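PDB 3DZM: hypothetical conserved protein from Thermus thermophilus, which is of unknown function but is a major outer membrane protein that folds as a beta-barrel and binds calcium. Local coordinates for residues A[18-23]-A[201-206]; A[51-56]-A[75-80]; A[109-114]-A[131-136]. All blocks are in the same frame, centred on the assembly; numbering follows the deposited sequence.

Contact 1. Residues A[18-23]-A[201-206]; sequences GFYGGF and EWVLKL. With C8E ((hydroxyethyloxy)tri(ethyloxy)octane), chain E; C8E ((hydroxyethyloxy)tri(ethyloxy)octane), chain F.
V203 holds its CG1 methyl over the middle of the Y20 ring. CG1 of V203 is 3.6 Å from the centroid of the Y20 ring and 4° off its normal, a CH-pi contact. The methyl reaches that place because V203 CG1 stands anti to its backbone N (chi1 -172°). K205 meets the same ring at its edge, with CB of K205 3.7 Å from CD1 of Y20. All three are buried, and the polar ends of Y20 and K205 are engaged elsewhere: the Y20 hydroxyl bonds to D160 and Y162, and K205 NZ to Y104. With an alanine at Y20, the V203 methyl would probably lose the surface it rests on, and D160 and Y162 would lose a hydroxyl partner.

The side carrying F19 and L206 is exposed and looser. The F19 ring turns its edge to the L204 carbonyl, CD2 of F19 lying 3.3 Å from O of L204, while F19 CE2 and L204 CB come no closer than 4.4 Å. Two backbone bonds pair F19 with L206: F19 N to L206 O, 2.8 Å, and L206 N to F19 O, 2.9 Å and nearly straight at 171°. Farther along, a detergent chain lies over one face of W202. At G18 the chain turns a corner after strand 10-17, and strand 202-213, paired here with 19-20, is bordered by strand 151-172 on its other side.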
loop_
_atom_site.group_PDB
_atom_site.type_symbol
_atom_site.label_atom_id
_atom_site.label_comp_id
_atom_site.label_asym_id
_atom_site.label_seq_id
_atom_site.Cartn_x
_atom_site.Cartn_y
_atom_site.Cartn_z
ATOM N N GLY A 18 8.679 -0.061 7.087
ATOM C CA GLY A 18 9.502 -0.154 5.910
ATOM C C GLY A 18 8.848 0.312 4.646
ATOM O O GLY A 18 8.047 1.243 4.634
ATOM N N PHE A 19 9.192 -0.328 3.544
ATOM C CA PHE A 19 8.777 0.218 2.251
ATOM C C PHE A 19 7.591 -0.565 1.621
ATOM O O PHE A 19 7.581 -1.798 1.589
ATOM C CB PHE A 19 9.987 0.376 1.325
ATOM C CG PHE A 19 9.652 0.937 -0.033
ATOM C CD1 PHE A 19 9.954 2.265 -0.345
ATOM C CD2 PHE A 19 9.053 0.131 -1.018
ATOM C CE1 PHE A 19 9.657 2.785 -1.601
ATOM C CE2 PHE A 19 8.753 0.643 -2.271
ATOM C CZ PHE A 19 9.055 1.973 -2.559
ATOM N N TYR A 20 6.556 0.184 1.236
ATOM C CA TYR A 20 5.439 -0.321 0.471
ATOM C C TYR A 20 5.022 0.706 -0.558
ATOM O O TYR A 20 3.925 1.213 -0.514
ATOM C CB TYR A 20 4.250 -0.659 1.342
ATOM C CG TYR A 20 3.228 -1.509 0.635
ATOM C CD1 TYR A 20 3.426 -2.882 0.499
ATOM C CD2 TYR A 20 2.098 -0.939 0.047
ATOM C CE1 TYR A 20 2.515 -3.673 -0.176
ATOM C CE2 TYR A 20 1.159 -1.733 -0.622
ATOM C CZ TYR A 20 1.384 -3.102 -0.731
ATOM O OH TYR A 20 0.494 -3.907 -1.399
ATOM N N GLY A 21 5.906 1.006 -1.491
ATOM C CA GLY A 21 5.642 2.066 -2.434
ATOM C C GLY A 21 5.789 3.437 -1.829
ATOM O O GLY A 21 5.329 4.431 -2.387
ATOM N N GLY A 22 6.455 3.489 -0.684
ATOM C CA GLY A 22 6.493 4.666 0.148
ATOM C C GLY A 22 6.780 4.178 1.528
ATOM O O GLY A 22 6.626 2.992 1.766
ATOM N N PHE A 23 7.223 5.058 2.433
ATOM C CA PHE A 23 7.410 4.644 3.831
ATOM C C PHE A 23 6.068 4.535 4.572
ATOM O O PHE A 23 5.081 5.218 4.246
ATOM C CB PHE A 23 8.363 5.550 4.578
ATOM C CG PHE A 23 8.777 5.004 5.923
ATOM C CD1 PHE A 23 9.851 4.099 6.026
ATOM C CD2 PHE A 23 8.107 5.387 7.092
ATOM C CE1 PHE A 23 10.253 3.581 7.272
ATOM C CE2 PHE A 23 8.490 4.871 8.332
ATOM C CZ PHE A 23 9.569 3.967 8.421
ATOM N N GLU A 201 0.383 -0.192 -9.013
ATOM C CA GLU A 201 0.317 -1.249 -9.990
ATOM C C GLU A 201 1.228 -2.408 -9.499
ATOM O O GLU A 201 0.763 -3.400 -8.922
ATOM C CB GLU A 201 0.684 -0.723 -11.355
ATOM C CG GLU A 201 0.620 -1.788 -12.409
ATOM C CD GLU A 201 0.772 -1.232 -13.819
ATOM O OE1 GLU A 201 1.312 -0.094 -13.963
ATOM O OE2 GLU A 201 0.336 -1.948 -14.770
ATOM N N TRP A 202 2.531 -2.270 -9.684
ATOM C CA TRP A 202 3.453 -3.207 -9.060
ATOM C C TRP A 202 4.010 -2.583 -7.793
ATOM O O TRP A 202 4.393 -1.413 -7.786
ATOM C CB TRP A 202 4.600 -3.555 -10.002
ATOM C CG TRP A 202 4.213 -4.348 -11.197
ATOM C CD1 TRP A 202 3.964 -3.866 -12.445
ATOM C CD2 TRP A 202 4.039 -5.766 -11.266
ATOM N NE1 TRP A 202 3.646 -4.890 -13.297
ATOM C CE2 TRP A 202 3.686 -6.074 -12.608
ATOM C CE3 TRP A 202 4.156 -6.806 -10.338
ATOM C CZ2 TRP A 202 3.432 -7.388 -13.045
ATOM C CZ3 TRP A 202 3.928 -8.133 -10.781
ATOM C CH2 TRP A 202 3.563 -8.396 -12.117
ATOM N N VAL A 203 4.029 -3.340 -6.709
ATOM C CA VAL A 203 4.522 -2.782 -5.466
ATOM C C VAL A 203 5.541 -3.726 -4.854
ATOM O O VAL A 203 5.224 -4.877 -4.574
ATOM C CB VAL A 203 3.355 -2.488 -4.445
ATOM C CG1 VAL A 203 3.873 -1.709 -3.208
ATOM C CG2 VAL A 203 2.228 -1.730 -5.110
ATOM N N LEU A 204 6.764 -3.233 -4.665
ATOM C CA LEU A 204 7.755 -3.901 -3.813
ATOM C C LEU A 204 7.497 -3.682 -2.316
ATOM O O LEU A 204 7.342 -2.563 -1.861
ATOM C CB LEU A 204 9.136 -3.370 -4.135
ATOM C CG LEU A 204 10.301 -4.145 -3.545
ATOM C CD1 LEU A 204 10.356 -5.542 -4.113
ATOM C CD2 LEU A 204 11.586 -3.412 -3.834
ATOM N N LYS A 205 7.455 -4.753 -1.549
ATOM C CA LYS A 205 7.237 -4.640 -0.116
ATOM C C LYS A 205 8.473 -5.149 0.587
ATOM O O LYS A 205 8.901 -6.292 0.358
ATOM C CB LYS A 205 6.017 -5.457 0.345
ATOM C CG LYS A 205 5.985 -5.742 1.850
ATOM C CD LYS A 205 5.453 -7.144 2.145
ATOM C CE LYS A 205 4.124 -7.416 1.469
ATOM N NZ LYS A 205 3.349 -8.481 2.200
ATOM N N LEU A 206 9.026 -4.301 1.447
ATOM C CA LEU A 206 10.231 -4.599 2.218
ATOM C C LEU A 206 10.100 -4.069 3.670
ATOM O O LEU A 206 10.195 -2.864 3.908
ATOM C CB LEU A 206 11.389 -3.959 1.484
ATOM C CG LEU A 206 12.843 -4.135 1.912
ATOM C CD1 LEU A 206 13.144 -5.536 2.400
ATOM C CD2 LEU A 206 13.701 -3.777 0.723
HETATM C C1 C8E E . 10.719 -5.264 -9.078
HETATM C C2 C8E E . 9.267 -5.363 -9.566
HETATM C C3 C8E E . 8.818 -4.171 -10.422
HETATM C C4 C8E E . 8.556 -4.569 -11.884
HETATM C C5 C8E E . 7.597 -3.639 -12.636
HETATM C C6 C8E E . 8.248 -2.645 -13.612
HETATM C C7 C8E E . 8.118 -1.187 -13.153
HETATM C C8 C8E E . 7.168 -1.070 -11.955
HETATM O O9 C8E E . 6.448 0.155 -11.873
HETATM C C10 C8E E . 5.059 -0.030 -12.113
HETATM C C11 C8E E . 4.196 1.058 -11.475
HETATM O O12 C8E E . 3.719 0.644 -10.208
HETATM C C13 C8E E . 3.315 1.734 -9.394
HETATM C C14 C8E E . 3.479 1.445 -7.898
HETATM O O15 C8E E . 4.273 2.456 -7.301
HETATM C C16 C8E E . 4.672 2.144 -5.982
HETATM C C17 C8E E . 3.486 2.288 -5.027
HETATM O O18 C8E E . 3.419 3.588 -4.466
HETATM C C19 C8E E . 2.815 4.521 -5.329
HETATM C C20 C8E E . 1.414 4.011 -5.643
HETATM O O21 C8E E . 0.506 4.452 -4.671
HETATM C C1 C8E F . 0.927 -11.556 -9.234
HETATM C C2 C8E F . 0.540 -12.053 -10.646
HETATM C C3 C8E F . -0.600 -11.317 -11.387
HETATM C C4 C8E F . -0.351 -11.194 -12.901
HETATM C C5 C8E F . -0.380 -9.764 -13.491
HETATM C C6 C8E F . -0.729 -9.655 -14.993
HETATM C C7 C8E F . -1.379 -8.319 -15.392
HETATM C C8 C8E F . -2.396 -8.399 -16.548
HETATM O O9 C8E F . -3.554 -7.583 -16.360
HETATM C C10 C8E F . -3.282 -6.191 -16.213
HETATM C C11 C8E F . -4.506 -5.317 -15.846
HETATM O O12 C8E F . -4.171 -4.165 -15.056
HETATM C C13 C8E F . -4.182 -2.909 -15.734
HETATM C C14 C8E F . -3.007 -1.988 -15.352
HETATM O O15 C8E F . -3.457 -0.820 -14.668
HETATM C C16 C8E F . -2.809 0.415 -14.967
HETATM C C17 C8E F . -1.686 0.768 -13.978
HETATM O O18 C8E F . -1.195 2.100 -14.087
HETATM C C19 C8E F . -1.331 2.822 -12.865
HETATM C C20 C8E F . -0.777 4.257 -12.888
HETATM O O21 C8E F . -1.821 5.207 -12.692
#

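Contact 2. Residues A[51-56]-A[75-80]; sequences SDALDD and FSEWGQ. With CA (calcium ion), chain D; C8E ((hydroxyethyloxy)tri(ethyloxy)octane), chain E.
E77 reaches from strand 76-90 to the 51-56 loop and meets it chiefly through one carboxylate oxygen, OE2. Its CB already heads for the loop, and CG, anti to the backbone N (chi1 -173°), continues an extended chain that brings CD up to the calcium ion. At the tip the two oxygens divide the work. OE2 of E77 binds the calcium at 2.7 Å and also accepts the backbone N of L54 at 2.9 Å, a bond that arrives from above the carboxylate plane; A53 N adds a weak bond to the same atom. D52 OD1 lies 2.7 Å from E77 OE2, two carboxylate oxygens that share the calcium. OE1 of E77 instead pairs with K70 in a salt bridge and accepts a hydrogen bond from W66 NE1, both of helix 66-73, so each oxygen has partners of its own that limit rotation of the group.

The site is built from a loop and a strand of the barrel wall. Alternate loop residues turn oxygens to the ion: D52 OD1 lies 2.9 Å from the calcium, L54 O 2.7 Å and D56 OD1 2.9 Å, with E77 supplying the ligand from the strand. The carboxylate planes of D52 and E77 are 54° apart and those of D56 and E77 88°, so the carboxylates that share the ion are turned well away from one another. The calcium, helped by K70, which also bonds D56 OD1, probably offsets the gathered negative charge.

Beyond the metal, A53 CB packs against the W78 carbonyl. S51 N donates to G79 O at 3.0 Å, where the backbones come close at a residue without a side chain. On S51, OG is 2.7 Å from detergent O21, a hydrogen bond in which either could be the donor.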
loop_
_atom_site.group_PDB
_atom_site.type_symbol
_atom_site.label_atom_id
_atom_site.label_comp_id
_atom_site.label_asym_id
_atom_site.label_seq_id
_atom_site.Cartn_x
_atom_site.Cartn_y
_atom_site.Cartn_z
ATOM N N SER A 51 2.534 7.841 -0.277
ATOM C CA SER A 51 2.655 7.517 -1.665
ATOM C C SER A 51 2.632 8.800 -2.426
ATOM O O SER A 51 2.204 9.808 -1.927
ATOM C CB SER A 51 1.519 6.590 -2.111
ATOM O OG SER A 51 1.275 6.724 -3.502
ATOM N N ASP A 52 3.092 8.740 -3.652
ATOM C CA ASP A 52 3.099 9.880 -4.534
ATOM C C ASP A 52 1.802 9.827 -5.357
ATOM O O ASP A 52 1.404 8.771 -5.811
ATOM C CB ASP A 52 4.386 9.785 -5.372
ATOM C CG ASP A 52 4.292 10.478 -6.676
ATOM O OD1 ASP A 52 3.317 11.219 -6.885
ATOM O OD2 ASP A 52 5.207 10.280 -7.500
ATOM N N ALA A 53 1.110 10.945 -5.521
ATOM C CA ALA A 53 -0.175 10.889 -6.223
ATOM C C ALA A 53 -0.158 11.203 -7.737
ATOM O O ALA A 53 -0.776 10.485 -8.516
ATOM C CB ALA A 53 -1.259 11.706 -5.484
ATOM N N LEU A 54 0.532 12.266 -8.149
ATOM C CA LEU A 54 0.688 12.573 -9.583
ATOM C C LEU A 54 2.152 12.579 -10.025
ATOM O O LEU A 54 3.013 13.164 -9.361
ATOM C CB LEU A 54 0.048 13.917 -9.973
ATOM C CG LEU A 54 -1.416 14.315 -9.698
ATOM C CD1 LEU A 54 -2.395 13.188 -9.978
ATOM C CD2 LEU A 54 -1.560 14.831 -8.285
ATOM N N ASP A 55 2.410 11.920 -11.153
ATOM C CA ASP A 55 3.719 11.850 -11.801
ATOM C C ASP A 55 4.302 13.250 -12.101
ATOM O O ASP A 55 3.766 13.995 -12.932
ATOM C CB ASP A 55 3.519 11.070 -13.099
ATOM C CG ASP A 55 4.817 10.621 -13.738
ATOM O OD1 ASP A 55 5.900 10.993 -13.234
ATOM O OD2 ASP A 55 4.728 9.896 -14.761
ATOM N N ASP A 56 5.387 13.625 -11.426
ATOM C CA ASP A 56 5.939 14.981 -11.626
ATOM C C ASP A 56 6.371 15.195 -13.059
ATOM O O ASP A 56 6.330 16.303 -13.549
ATOM C CB ASP A 56 7.090 15.314 -10.667
ATOM C CG ASP A 56 6.606 15.676 -9.263
ATOM O OD1 ASP A 56 5.391 15.881 -9.081
ATOM O OD2 ASP A 56 7.430 15.747 -8.328
ATOM N N PHE A 75 1.766 24.493 -4.898
ATOM C CA PHE A 75 0.817 23.471 -4.449
ATOM C C PHE A 75 1.466 22.344 -3.636
ATOM O O PHE A 75 2.583 21.933 -3.932
ATOM C CB PHE A 75 0.104 22.869 -5.655
ATOM C CG PHE A 75 -0.525 23.886 -6.551
ATOM C CD1 PHE A 75 -1.263 24.935 -6.023
ATOM C CD2 PHE A 75 -0.389 23.799 -7.925
ATOM C CE1 PHE A 75 -1.842 25.878 -6.843
ATOM C CE2 PHE A 75 -0.976 24.745 -8.762
ATOM C CZ PHE A 75 -1.700 25.783 -8.217
ATOM N N SER A 76 0.749 21.842 -2.624
ATOM C CA SER A 76 1.211 20.736 -1.772
ATOM C C SER A 76 0.611 19.422 -2.235
ATOM O O SER A 76 -0.598 19.274 -2.215
ATOM C CB SER A 76 0.769 20.935 -0.319
ATOM O OG SER A 76 1.177 22.180 0.215
ATOM N N GLU A 77 1.456 18.472 -2.628
ATOM C CA GLU A 77 1.009 17.143 -3.010
ATOM C C GLU A 77 1.044 16.223 -1.805
ATOM O O GLU A 77 1.884 16.365 -0.914
ATOM C CB GLU A 77 1.892 16.578 -4.114
ATOM C CG GLU A 77 1.416 15.253 -4.719
ATOM C CD GLU A 77 2.183 14.865 -6.000
ATOM O OE1 GLU A 77 2.676 15.763 -6.731
ATOM O OE2 GLU A 77 2.274 13.654 -6.288
ATOM N N TRP A 78 0.120 15.274 -1.770
ATOM C CA TRP A 78 0.099 14.296 -0.703
ATOM C C TRP A 78 -0.507 12.999 -1.312
ATOM O O TRP A 78 -1.249 13.057 -2.279
ATOM C CB TRP A 78 -0.729 14.856 0.471
ATOM C CG TRP A 78 -2.152 14.959 0.084
ATOM C CD1 TRP A 78 -2.764 16.000 -0.577
ATOM C CD2 TRP A 78 -3.142 13.935 0.224
ATOM N NE1 TRP A 78 -4.093 15.694 -0.808
ATOM C CE2 TRP A 78 -4.345 14.433 -0.330
ATOM C CE3 TRP A 78 -3.133 12.648 0.775
ATOM C CZ2 TRP A 78 -5.517 13.685 -0.349
ATOM C CZ3 TRP A 78 -4.298 11.924 0.775
ATOM C CH2 TRP A 78 -5.473 12.442 0.204
ATOM N N GLY A 79 -0.173 11.836 -0.765
ATOM C CA GLY A 79 -0.735 10.581 -1.238
ATOM C C GLY A 79 -0.630 9.511 -0.189
ATOM O O GLY A 79 0.275 9.533 0.618
ATOM N N GLN A 80 -1.561 8.570 -0.167
ATOM C CA GLN A 80 -1.412 7.456 0.758
ATOM C C GLN A 80 -2.007 6.159 0.215
ATOM O O GLN A 80 -2.843 6.206 -0.700
ATOM C CB GLN A 80 -2.027 7.803 2.087
ATOM C CG GLN A 80 -3.448 8.234 1.955
ATOM C CD GLN A 80 -4.122 8.365 3.284
ATOM O OE1 GLN A 80 -3.777 9.229 4.062
ATOM N NE2 GLN A 80 -5.093 7.503 3.553
HETATM CA CA CA D . 4.793 13.660 -7.377
HETATM C C1 C8E E . 10.719 -5.264 -9.078
HETATM C C2 C8E E . 9.267 -5.363 -9.566
HETATM C C3 C8E E . 8.818 -4.171 -10.422
HETATM C C4 C8E E . 8.556 -4.569 -11.884
HETATM C C5 C8E E . 7.597 -3.639 -12.636
HETATM C C6 C8E E . 8.248 -2.645 -13.612
HETATM C C7 C8E E . 8.118 -1.187 -13.153
HETATM C C8 C8E E . 7.168 -1.070 -11.955
HETATM O O9 C8E E . 6.448 0.155 -11.873
HETATM C C10 C8E E . 5.059 -0.030 -12.113
HETATM C C11 C8E E . 4.196 1.058 -11.475
HETATM O O12 C8E E . 3.719 0.644 -10.208
HETATM C C13 C8E E . 3.315 1.734 -9.394
HETATM C C14 C8E E . 3.479 1.445 -7.898
HETATM O O15 C8E E . 4.273 2.456 -7.301
HETATM C C16 C8E E . 4.672 2.144 -5.982
HETATM C C17 C8E E . 3.486 2.288 -5.027
HETATM O O18 C8E E . 3.419 3.588 -4.466
HETATM C C19 C8E E . 2.815 4.521 -5.329
HETATM C C20 C8E E . 1.414 4.011 -5.643
HETATM O O21 C8E E . 0.506 4.452 -4.671
#

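Contact 3. Residues A[109-114]-A[131-136]; sequences YNFFSG and SSNQLG
The F112 ring turns an edge to the backbone of S132, whose N lies in the ring plane, 3.9 Å from CD2 of F112. On the opposite surface of the sheet, the F111 ring has the N133 amide against its CD1-CE1 side, with CD1 of F111 3.5 Å from CG of N133. Ring and amide planes are 65° apart, so this is no stack, and the approach is oblique. Both groups start from the same torsion, CG beside the backbone N (chi1 -54° for F111, -57° for N133), which leans the F111 ring across to its neighbour. Y109 and L135 lie side by side and point the same way, L135 CD1 coming obliquely to the Y109 ring at 3.8 Å from CE1.

The two segments are facing parts of a beta hairpin, strands 100-117 and 127-148. Their local axes come within 4.8 Å and run antiparallel. N110 pairs with Q134 and F112 with S132 as hydrogen-bonded pairs: N110 N to Q134 O is 2.9 Å and F112 N to S132 O 3.0 Å, each answered by a return bond. N133 CA also points a C-H at N110 O, 3.2 Å away.

Alternation sorts the residues as in a membrane barrel: Y109, F111, N133 and L135 are exposed, while N110, F112, S132 and Q134 are buried. The buried polar groups have partners on adjoining parts of the chain: N110 bonds to T83 and N81, S132 OG to C166 O, and Q134 NE2 to F163 O. F112 packs against V197 and Q199 and touches bound detergent.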
loop_
_atom_site.group_PDB
_atom_site.type_symbol
_atom_site.label_atom_id
_atom_site.label_comp_id
_atom_site.label_asym_id
_atom_site.label_seq_id
_atom_site.Cartn_x
_atom_site.Cartn_y
_atom_site.Cartn_z
ATOM N N TYR A 109 -6.485 -5.754 -0.688
ATOM C CA TYR A 109 -7.427 -4.698 -1.044
ATOM C C TYR A 109 -6.807 -3.378 -0.631
ATOM O O TYR A 109 -6.540 -3.153 0.546
ATOM C CB TYR A 109 -8.799 -4.905 -0.379
ATOM C CG TYR A 109 -9.334 -6.304 -0.528
ATOM C CD1 TYR A 109 -10.234 -6.605 -1.533
ATOM C CD2 TYR A 109 -8.913 -7.358 0.332
ATOM C CE1 TYR A 109 -10.739 -7.917 -1.681
ATOM C CE2 TYR A 109 -9.404 -8.671 0.188
ATOM C CZ TYR A 109 -10.318 -8.932 -0.822
ATOM O OH TYR A 109 -10.828 -10.183 -1.019
ATOM N N ASN A 110 -6.558 -2.519 -1.607
ATOM C CA ASN A 110 -5.942 -1.224 -1.360
ATOM C C ASN A 110 -6.852 -0.021 -1.508
ATOM O O ASN A 110 -7.646 0.096 -2.460
ATOM C CB ASN A 110 -4.782 -1.040 -2.311
ATOM C CG ASN A 110 -3.846 0.055 -1.875
ATOM O OD1 ASN A 110 -3.113 -0.093 -0.913
ATOM N ND2 ASN A 110 -3.841 1.147 -2.601
ATOM N N PHE A 111 -6.706 0.902 -0.571
ATOM C CA PHE A 111 -7.359 2.208 -0.673
ATOM C C PHE A 111 -6.321 3.278 -0.956
ATOM O O PHE A 111 -5.581 3.689 -0.083
ATOM C CB PHE A 111 -8.244 2.469 0.568
ATOM C CG PHE A 111 -9.216 1.382 0.790
ATOM C CD1 PHE A 111 -10.477 1.436 0.205
ATOM C CD2 PHE A 111 -8.820 0.210 1.437
ATOM C CE1 PHE A 111 -11.362 0.373 0.354
ATOM C CE2 PHE A 111 -9.696 -0.863 1.570
ATOM C CZ PHE A 111 -10.963 -0.786 1.033
ATOM N N PHE A 112 -6.240 3.674 -2.217
ATOM C CA PHE A 112 -5.366 4.757 -2.643
ATOM C C PHE A 112 -6.067 6.105 -2.645
ATOM O O PHE A 112 -7.222 6.215 -3.014
ATOM C CB PHE A 112 -4.820 4.502 -4.055
ATOM C CG PHE A 112 -4.210 5.733 -4.691
ATOM C CD1 PHE A 112 -2.913 6.099 -4.411
ATOM C CD2 PHE A 112 -4.957 6.546 -5.529
ATOM C CE1 PHE A 112 -2.353 7.216 -4.977
ATOM C CE2 PHE A 112 -4.399 7.693 -6.106
ATOM C CZ PHE A 112 -3.095 8.023 -5.826
ATOM N N SER A 113 -5.337 7.133 -2.258
ATOM C CA SER A 113 -5.824 8.505 -2.354
ATOM C C SER A 113 -4.733 9.571 -2.241
ATOM O O SER A 113 -3.809 9.461 -1.457
ATOM C CB SER A 113 -6.916 8.772 -1.318
ATOM O OG SER A 113 -6.396 8.705 -0.008
ATOM N N GLY A 114 -4.848 10.613 -3.042
ATOM C CA GLY A 114 -4.016 11.787 -2.856
ATOM C C GLY A 114 -4.497 12.929 -3.713
ATOM O O GLY A 114 -5.620 12.934 -4.186
ATOM N N SER A 131 -8.998 9.167 -5.948
ATOM C CA SER A 131 -9.128 7.920 -5.171
ATOM C C SER A 131 -9.301 6.698 -6.087
ATOM O O SER A 131 -9.891 6.789 -7.170
ATOM C CB SER A 131 -10.339 8.004 -4.255
ATOM O OG SER A 131 -9.968 8.611 -3.039
ATOM N N SER A 132 -8.767 5.561 -5.655
ATOM C CA SER A 132 -8.981 4.305 -6.344
ATOM C C SER A 132 -8.943 3.178 -5.345
ATOM O O SER A 132 -8.041 3.116 -4.532
ATOM C CB SER A 132 -7.917 4.096 -7.424
ATOM O OG SER A 132 -8.371 3.199 -8.416
ATOM N N ASN A 133 -9.925 2.287 -5.396
ATOM C CA ASN A 133 -9.895 1.085 -4.563
ATOM C C ASN A 133 -9.608 -0.126 -5.405
ATOM O O ASN A 133 -10.378 -0.429 -6.308
ATOM C CB ASN A 133 -11.216 0.873 -3.858
ATOM C CG ASN A 133 -11.618 2.051 -3.022
ATOM O OD1 ASN A 133 -10.842 2.968 -2.813
ATOM N ND2 ASN A 133 -12.849 2.041 -2.560
ATOM N N GLN A 134 -8.515 -0.828 -5.112
ATOM C CA GLN A 134 -8.106 -1.902 -5.996
ATOM C C GLN A 134 -7.948 -3.234 -5.336
ATOM O O GLN A 134 -7.615 -3.333 -4.181
ATOM C CB GLN A 134 -6.839 -1.550 -6.747
ATOM C CG GLN A 134 -6.824 -0.163 -7.289
ATOM C CD GLN A 134 -5.487 0.190 -7.877
ATOM O OE1 GLN A 134 -4.779 1.028 -7.333
ATOM N NE2 GLN A 134 -5.128 -0.449 -8.993
ATOM N N LEU A 135 -8.207 -4.263 -6.119
ATOM C CA LEU A 135 -8.001 -5.624 -5.710
ATOM C C LEU A 135 -6.594 -6.016 -6.183
ATOM O O LEU A 135 -6.235 -5.760 -7.303
ATOM C CB LEU A 135 -9.114 -6.501 -6.316
ATOM C CG LEU A 135 -8.865 -8.005 -6.319
ATOM C CD1 LEU A 135 -8.863 -8.540 -4.894
ATOM C CD2 LEU A 135 -9.909 -8.704 -7.124
ATOM N N GLY A 136 -5.778 -6.576 -5.297
ATOM C CA GLY A 136 -4.456 -7.058 -5.661
ATOM C C GLY A 136 -4.100 -8.508 -5.328
ATOM O O GLY A 136 -4.740 -9.171 -4.505
#

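All three contacts belong to one curled antiparallel sheet, with centres 14 to 15 Å apart. Contacts 2 and 3 follow each other along the chain, and both are nested inside the long loop that contact 1 closes. Contacts 2 and 3 touch directly through neighbouring strands 76-90 and 100-117: Q80 N is 2.7 Å from S113 O, a probable hydrogen bond. Contact 1 stays apart from the others, its nearest atoms about 4 Å from contact 2 and about 5 Å from contact 3. One detergent molecule spans contacts 1 and 2, bonded to W202 N and S51 OG. The calcium site belongs to contact 2; the side chain of F112 in contact 3 is about 10 Å from the bound calcium ion.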